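Local coordinates for protein putative cytosine/guanine deaminase (PDB 2PAJ) that catalyses the zinc-dependent hydrolytic deamination of 2-amino-4-hydroxypteridines such as isoxanthopterin, releasing ammonium and a 2,4-dihydroxypteridine, at residues G169-T174 and L223-P228; E230-A235 and G272-L277. One frame throughout, in Å; residues are numbered along the deposited sequence.

Contact 1 (G169-T174 and L223-P228); sequences GGATQT and LYSISP
With chi1 at 57°, T172 holds OG1 between its own backbone N and carbonyl carbon, on the side that faces I226, where the hydroxyl lies against CG1 of the isoleucine. The methyl CG2 of T172 touches the same methylene at 3.7 Å from I226 CG1, and the two beta-branched side chains pass each other at a slant. Q173 is bent at chi2 (-124°), which turns its chain across to the 223-228 loop: CG rests on the carbonyl oxygens of Y224 and S225, and the amide lies alongside the backbone where I226 joins S227.

At the centre of the contact is the carbonyl of S225. T172 N donates to S225 O at 2.8 Å, and Q173 N adds a weak bond to S225 O at 3.4 Å. A171 CB packs against S225 CB, while G170 has backbone angles suited to glycine as the chain leaves the strand. The hydroxyls are engaged elsewhere: T172 OG1 with E230, S225 OG with the backbone N of T221, and S227 OG as N-cap of helix 228-240 through E230 N.

Two loops that follow neighbouring strands of the amidohydrolase barrel are thus joined through one backbone acceptor held mainly by T172 N; the hydroxyls of S225 and S227 brace their own loop and the start of helix 228-240, while that of T172 reaches across to this helix.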
ATOM      1  N   GLY A 169       8.877  -0.078  11.535  1.00 50.25           N
ATOM      2  CA  GLY A 169       8.185  -0.001  12.807  1.00 52.12           C
ATOM      3  C   GLY A 169       8.983  -0.524  13.980  1.00 53.02           C
ATOM      4  O   GLY A 169      10.126  -0.944  13.826  1.00 54.87           O
ATOM      5  N   GLY A 170       8.377  -0.496  15.159  1.00 53.77           N
ATOM      6  CA  GLY A 170       9.053  -0.986  16.343  1.00 54.60           C
ATOM      7  C   GLY A 170       8.628  -0.295  17.624  1.00 55.52           C
ATOM      8  O   GLY A 170       7.704   0.523  17.641  1.00 55.24           O
ATOM      9  N   ALA A 171       9.304  -0.638  18.711  1.00 56.92           N
ATOM     10  CA  ALA A 171       9.010  -0.040  20.000  1.00 57.76           C
ATOM     11  C   ALA A 171      10.229  -0.008  20.899  1.00 58.25           C
ATOM     12  O   ALA A 171      11.171  -0.778  20.729  1.00 55.79           O
ATOM     13  CB  ALA A 171       7.882  -0.794  20.689  1.00 57.04           C
ATOM     14  N   THR A 172      10.196   0.915  21.852  1.00 60.67           N
ATOM     15  CA  THR A 172      11.265   1.058  22.827  1.00 62.08           C
ATOM     16  C   THR A 172      10.757   0.542  24.166  1.00 63.61           C
ATOM     17  O   THR A 172      11.515   0.400  25.106  1.00 65.80           O
ATOM     18  CB  THR A 172      11.735   2.523  22.949  1.00 60.49           C
ATOM     19  OG1 THR A 172      10.630   3.367  23.291  1.00 60.68           O
ATOM     20  CG2 THR A 172      12.342   2.977  21.647  1.00 58.13           C
ATOM     21  N   GLN A 173       9.463   0.263  24.245  1.00 66.47           N
ATOM     22  CA  GLN A 173       8.886  -0.286  25.463  1.00 69.74           C
ATOM     23  C   GLN A 173       7.911  -1.407  25.224  1.00 72.34           C
ATOM     24  O   GLN A 173       7.647  -1.783  24.076  1.00 72.88           O
ATOM     25  CB  GLN A 173       8.195   0.776  26.303  1.00 69.57           C
ATOM     26  CG  GLN A 173       7.556   1.875  25.542  1.00 67.66           C
ATOM     27  CD  GLN A 173       8.111   3.172  26.010  1.00 67.50           C
ATOM     28  OE1 GLN A 173       9.324   3.389  25.931  1.00 66.07           O
ATOM     29  NE2 GLN A 173       7.250   4.039  26.536  1.00 67.69           N
ATOM     30  N   THR A 174       7.350  -1.917  26.321  1.00 76.34           N
ATOM     31  CA  THR A 174       6.412  -3.036  26.254  1.00 79.96           C
ATOM     32  C   THR A 174       5.831  -3.430  27.608  1.00 82.96           C
ATOM     33  O   THR A 174       4.623  -3.721  27.736  1.00 83.38           O
ATOM     34  CB  THR A 174       7.103  -4.301  25.710  1.00 79.17           C
ATOM     35  OG1 THR A 174       6.230  -5.424  25.905  1.00 79.50           O
ATOM     36  CG2 THR A 174       8.449  -4.540  26.437  1.00 77.33           C
ATOM     37  N   LEU A 223       1.463   5.876  20.326  1.00 55.37           N
ATOM     38  CA  LEU A 223       1.082   6.260  21.684  1.00 56.24           C
ATOM     39  C   LEU A 223       1.359   5.153  22.697  1.00 56.49           C
ATOM     40  O   LEU A 223       0.977   5.264  23.857  1.00 55.89           O
ATOM     41  CB  LEU A 223      -0.398   6.636  21.754  1.00 56.89           C
ATOM     42  CG  LEU A 223      -0.887   7.739  20.819  1.00 58.70           C
ATOM     43  CD1 LEU A 223      -2.359   8.022  21.105  1.00 59.32           C
ATOM     44  CD2 LEU A 223      -0.052   8.998  21.009  1.00 58.94           C
ATOM     45  N   TYR A 224       2.005   4.077  22.256  1.00 56.59           N
ATOM     46  CA  TYR A 224       2.334   2.968  23.144  1.00 56.61           C
ATOM     47  C   TYR A 224       3.728   2.409  22.878  1.00 55.66           C
ATOM     48  O   TYR A 224       4.489   2.177  23.803  1.00 56.40           O
ATOM     49  CB  TYR A 224       1.288   1.849  23.029  1.00 58.88           C
ATOM     50  CG  TYR A 224      -0.084   2.253  23.526  1.00 62.24           C
ATOM     51  CD1 TYR A 224      -1.143   2.461  22.630  1.00 64.08           C
ATOM     52  CD2 TYR A 224      -0.314   2.485  24.889  1.00 64.84           C
ATOM     53  CE1 TYR A 224      -2.386   2.899  23.073  1.00 65.84           C
ATOM     54  CE2 TYR A 224      -1.555   2.920  25.343  1.00 67.22           C
ATOM     55  CZ  TYR A 224      -2.586   3.127  24.427  1.00 67.34           C
ATOM     56  OH  TYR A 224      -3.810   3.580  24.877  1.00 68.58           O
ATOM     57  N   SER A 225       4.074   2.211  21.614  1.00 55.90           N
ATOM     58  CA  SER A 225       5.384   1.657  21.263  1.00 55.46           C
ATOM     59  C   SER A 225       6.553   2.509  21.763  1.00 55.88           C
ATOM     60  O   SER A 225       7.648   1.998  21.999  1.00 54.74           O
ATOM     61  CB  SER A 225       5.505   1.506  19.738  1.00 54.25           C
ATOM     62  OG  SER A 225       4.553   0.594  19.228  1.00 54.82           O
ATOM     63  N   ILE A 226       6.296   3.800  21.950  1.00 56.04           N
ATOM     64  CA  ILE A 226       7.328   4.741  22.342  1.00 55.32           C
ATOM     65  C   ILE A 226       6.915   5.823  23.359  1.00 55.91           C
ATOM     66  O   ILE A 226       5.742   6.185  23.463  1.00 55.62           O
ATOM     67  CB  ILE A 226       7.882   5.371  21.041  1.00 56.17           C
ATOM     68  CG1 ILE A 226       9.164   4.638  20.671  1.00 58.04           C
ATOM     69  CG2 ILE A 226       8.022   6.878  21.155  1.00 56.47           C
ATOM     70  CD1 ILE A 226       9.795   5.107  19.391  1.00 61.86           C
ATOM     71  N   SER A 227       7.886   6.339  24.108  1.00 55.60           N
ATOM     72  CA  SER A 227       7.610   7.377  25.098  1.00 56.06           C
ATOM     73  C   SER A 227       7.298   8.698  24.390  1.00 57.08           C
ATOM     74  O   SER A 227       7.775   8.935  23.286  1.00 57.66           O
ATOM     75  CB  SER A 227       8.816   7.568  26.016  1.00 54.90           C
ATOM     76  OG  SER A 227       9.892   8.158  25.308  1.00 55.93           O
ATOM     77  N   PRO A 228       6.494   9.580  25.019  1.00 57.19           N
ATOM     78  CA  PRO A 228       6.201  10.842  24.332  1.00 58.09           C
ATOM     79  C   PRO A 228       7.403  11.758  24.085  1.00 60.56           C
ATOM     80  O   PRO A 228       7.405  12.557  23.145  1.00 61.54           O
ATOM     81  CB  PRO A 228       5.114  11.476  25.204  1.00 56.20           C
ATOM     82  CG  PRO A 228       5.279  10.836  26.524  1.00 55.63           C
ATOM     83  CD  PRO A 228       5.662   9.427  26.226  1.00 56.18           C
TER

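Contact 2 (E230-A235 and G272-L277); sequences EMRETA and GEHDWL
W276 NE1 donates to M231 O at 2.9 Å, a bond between helix 228-240 and the turn after helix 267-273. The acceptor lies almost in the indole plane, but the N-H...O angle is only 132° and the donor stands 33° out of the carbonyl plane. A235 N, making the ordinary helical bond, reaches the same oxygen from the opposite face, so M231 O serves two donors.

The guanidinium of R232 lies over one face of the H274 ring, the planes 44° apart, with R232 NH2 above the ring centre; R232 NH2 is also 2.7 Å from E273 O. H274 ND1 has P228 O as its probable hydrogen-bond partner, and F270 stacks on the imidazole. The carboxylate of D275 stands nearly perpendicular to the guanidinium, beyond salt-bridge distance.

Farther in, M231 has its chain bent at chi3, which carries CE to 3.5 Å from H274 CB, while its sulfur makes an oblique Met-aromatic contact with W276. T234 CG2 meets the indole edge near NE1, and A235 CB packs on D275 CB at 3.9 Å. D275, with positive phi, is the C-prime residue of the Schellman motif that ends helix 267-273.

The buried indole N-H therefore has a backbone acceptor, with M231, T234 and A235 packed about it, whereas R232, E273 and D275 lie on the exposed side, where R232 probably gains from the carbonyl at the helix end and the nearby acidic side chain.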
ATOM      1  N   GLU A 230      10.201  10.554  23.385  1.00 60.62           N
ATOM      2  CA  GLU A 230      10.782   9.862  22.262  1.00 60.07           C
ATOM      3  C   GLU A 230      10.061  10.153  20.946  1.00 59.51           C
ATOM      4  O   GLU A 230      10.686  10.143  19.890  1.00 58.51           O
ATOM      5  CB  GLU A 230      10.811   8.359  22.532  1.00 59.63           C
ATOM      6  CG  GLU A 230      12.059   7.915  23.248  1.00 60.03           C
ATOM      7  CD  GLU A 230      12.041   6.440  23.593  1.00 61.16           C
ATOM      8  OE1 GLU A 230      13.133   5.868  23.834  1.00 61.58           O
ATOM      9  OE2 GLU A 230      10.932   5.858  23.638  1.00 59.93           O
ATOM     10  N   MET A 231       8.756  10.425  20.977  1.00 58.74           N
ATOM     11  CA  MET A 231       8.111  10.695  19.701  1.00 58.36           C
ATOM     12  C   MET A 231       8.535  12.058  19.153  1.00 57.90           C
ATOM     13  O   MET A 231       8.552  12.267  17.939  1.00 56.87           O
ATOM     14  CB  MET A 231       6.569  10.512  19.750  1.00 56.57           C
ATOM     15  CG  MET A 231       5.799  10.933  20.991  1.00 56.86           C
ATOM     16  SD  MET A 231       4.094  10.193  21.051  1.00 52.62           S
ATOM     17  CE  MET A 231       3.101  11.504  20.401  1.00 52.12           C
ATOM     18  N   ARG A 232       8.925  12.974  20.036  1.00 58.75           N
ATOM     19  CA  ARG A 232       9.387  14.275  19.564  1.00 59.05           C
ATOM     20  C   ARG A 232      10.724  14.082  18.853  1.00 59.94           C
ATOM     21  O   ARG A 232      10.875  14.445  17.676  1.00 58.63           O
ATOM     22  CB  ARG A 232       9.561  15.270  20.710  1.00 56.51           C
ATOM     23  CG  ARG A 232       8.261  15.840  21.238  1.00 57.01           C
ATOM     24  CD  ARG A 232       8.496  17.183  21.895  1.00 57.23           C
ATOM     25  NE  ARG A 232       7.275  17.808  22.400  1.00 59.38           N
ATOM     26  CZ  ARG A 232       6.588  17.377  23.456  1.00 59.89           C
ATOM     27  NH1 ARG A 232       7.007  16.311  24.122  1.00 60.85           N
ATOM     28  NH2 ARG A 232       5.488  18.015  23.856  1.00 59.14           N
ATOM     29  N   GLU A 233      11.691  13.499  19.557  1.00 60.86           N
ATOM     30  CA  GLU A 233      13.000  13.291  18.957  1.00 62.34           C
ATOM     31  C   GLU A 233      12.900  12.366  17.754  1.00 59.89           C
ATOM     32  O   GLU A 233      13.583  12.543  16.754  1.00 59.55           O
ATOM     33  CB  GLU A 233      13.992  12.754  20.000  1.00 66.75           C
ATOM     34  CG  GLU A 233      13.549  11.513  20.758  1.00 74.33           C
ATOM     35  CD  GLU A 233      14.324  11.320  22.076  1.00 78.72           C
ATOM     36  OE1 GLU A 233      14.196  12.194  22.975  1.00 80.73           O
ATOM     37  OE2 GLU A 233      15.054  10.300  22.215  1.00 81.11           O
ATOM     38  N   THR A 234      12.018  11.390  17.843  1.00 59.24           N
ATOM     39  CA  THR A 234      11.830  10.454  16.743  1.00 57.89           C
ATOM     40  C   THR A 234      11.330  11.190  15.491  1.00 57.83           C
ATOM     41  O   THR A 234      11.686  10.832  14.369  1.00 59.56           O
ATOM     42  CB  THR A 234      10.832   9.369  17.142  1.00 55.91           C
ATOM     43  OG1 THR A 234      11.260   8.118  16.612  1.00 52.72           O
ATOM     44  CG2 THR A 234       9.459   9.704  16.640  1.00 54.75           C
ATOM     45  N   ALA A 235      10.505  12.216  15.698  1.00 56.32           N
ATOM     46  CA  ALA A 235       9.967  13.023  14.606  1.00 54.59           C
ATOM     47  C   ALA A 235      11.084  13.854  13.973  1.00 54.49           C
ATOM     48  O   ALA A 235      11.171  13.972  12.752  1.00 54.72           O
ATOM     49  CB  ALA A 235       8.869  13.938  15.136  1.00 53.48           C
ATOM     50  N   GLY A 272      -0.264  16.082  18.056  1.00 52.43           N
ATOM     51  CA  GLY A 272       0.106  17.401  17.596  1.00 53.96           C
ATOM     52  C   GLY A 272       1.147  18.010  18.513  1.00 54.80           C
ATOM     53  O   GLY A 272       2.173  18.496  18.058  1.00 55.57           O
ATOM     54  N   GLU A 273       0.884  17.954  19.815  1.00 55.49           N
ATOM     55  CA  GLU A 273       1.771  18.509  20.823  1.00 54.37           C
ATOM     56  C   GLU A 273       3.144  17.854  20.932  1.00 54.19           C
ATOM     57  O   GLU A 273       4.026  18.360  21.625  1.00 53.40           O
ATOM     58  CB  GLU A 273       1.063  18.489  22.176  1.00 54.34           C
ATOM     59  CG  GLU A 273       0.349  19.800  22.463  1.00 58.12           C
ATOM     60  CD  GLU A 273      -0.565  19.745  23.667  1.00 59.59           C
ATOM     61  OE1 GLU A 273      -0.129  19.287  24.748  1.00 59.83           O
ATOM     62  OE2 GLU A 273      -1.726  20.179  23.530  1.00 61.11           O
ATOM     63  N   HIS A 274       3.328  16.744  20.224  1.00 53.79           N
ATOM     64  CA  HIS A 274       4.592  16.026  20.235  1.00 53.29           C
ATOM     65  C   HIS A 274       5.187  15.860  18.853  1.00 53.12           C
ATOM     66  O   HIS A 274       5.808  14.842  18.559  1.00 51.75           O
ATOM     67  CB  HIS A 274       4.399  14.667  20.889  1.00 55.86           C
ATOM     68  CG  HIS A 274       4.022  14.763  22.332  1.00 59.51           C
ATOM     69  ND1 HIS A 274       4.898  14.460  23.352  1.00 60.38           N
ATOM     70  CD2 HIS A 274       2.890  15.211  22.927  1.00 58.97           C
ATOM     71  CE1 HIS A 274       4.324  14.723  24.512  1.00 60.63           C
ATOM     72  NE2 HIS A 274       3.105  15.180  24.281  1.00 58.40           N
ATOM     73  N   ASP A 275       4.987  16.876  18.015  1.00 53.04           N
ATOM     74  CA  ASP A 275       5.513  16.905  16.653  1.00 54.76           C
ATOM     75  C   ASP A 275       5.115  15.723  15.766  1.00 54.11           C
ATOM     76  O   ASP A 275       5.905  15.281  14.926  1.00 53.21           O
ATOM     77  CB  ASP A 275       7.046  17.007  16.688  1.00 57.33           C
ATOM     78  CG  ASP A 275       7.541  18.259  17.414  1.00 59.71           C
ATOM     79  OD1 ASP A 275       7.132  19.386  17.040  1.00 62.52           O
ATOM     80  OD2 ASP A 275       8.347  18.114  18.360  1.00 61.44           O
ATOM     81  N   TRP A 276       3.888  15.227  15.930  1.00 52.79           N
ATOM     82  CA  TRP A 276       3.434  14.092  15.141  1.00 51.40           C
ATOM     83  C   TRP A 276       2.214  14.319  14.257  1.00 51.04           C
ATOM     84  O   TRP A 276       1.353  13.448  14.124  1.00 51.60           O
ATOM     85  CB  TRP A 276       3.211  12.863  16.036  1.00 50.03           C
ATOM     86  CG  TRP A 276       4.376  11.961  16.004  1.00 50.82           C
ATOM     87  CD1 TRP A 276       5.558  12.115  16.685  1.00 51.85           C
ATOM     88  CD2 TRP A 276       4.562  10.837  15.133  1.00 52.21           C
ATOM     89  NE1 TRP A 276       6.470  11.164  16.285  1.00 52.34           N
ATOM     90  CE2 TRP A 276       5.892  10.366  15.334  1.00 52.89           C
ATOM     91  CE3 TRP A 276       3.742  10.182  14.198  1.00 50.33           C
ATOM     92  CZ2 TRP A 276       6.418   9.268  14.629  1.00 53.19           C
ATOM     93  CZ3 TRP A 276       4.263   9.095  13.502  1.00 50.62           C
ATOM     94  CH2 TRP A 276       5.593   8.647  13.722  1.00 51.80           C
ATOM     95  N   LEU A 277       2.149  15.495  13.649  1.00 49.33           N
ATOM     96  CA  LEU A 277       1.082  15.827  12.715  1.00 48.57           C
ATOM     97  C   LEU A 277       1.757  16.576  11.575  1.00 47.95           C
ATOM     98  O   LEU A 277       2.938  16.903  11.654  1.00 47.66           O
ATOM     99  CB  LEU A 277       0.010  16.722  13.349  1.00 49.43           C
ATOM    100  CG  LEU A 277      -0.899  16.223  14.482  1.00 49.11           C
ATOM    101  CD1 LEU A 277      -2.029  17.224  14.680  1.00 47.94           C
ATOM    102  CD2 LEU A 277      -1.462  14.855  14.162  1.00 48.69           C
TER
HETATM  103  O   HOH W   1      10.383  16.480  16.489  1.00 38.71           O

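Overall arrangement
Contacts 1 and 2 lie in series along the chain, their centres 12 Å apart, and share helix 228-240: contact 1 holds the loop leading into it, and contact 2 packs its first turns against the end of helix 267-273. They meet directly where T172 OG1 lies 2.5 Å from E230 OE2 and P228 O lies 3.2 Å from H274 ND1, both probable hydrogen bonds, and I226 CG2 packs on M231 N. Neither contact supplies a zinc ligand. The side chain of S225 is about 7 Å from that of the zinc ligand H248 and about 11 Å from the zinc ion; the side chain of W276 is about 9 Å from that of H248 and about 13 Å from the zinc ion.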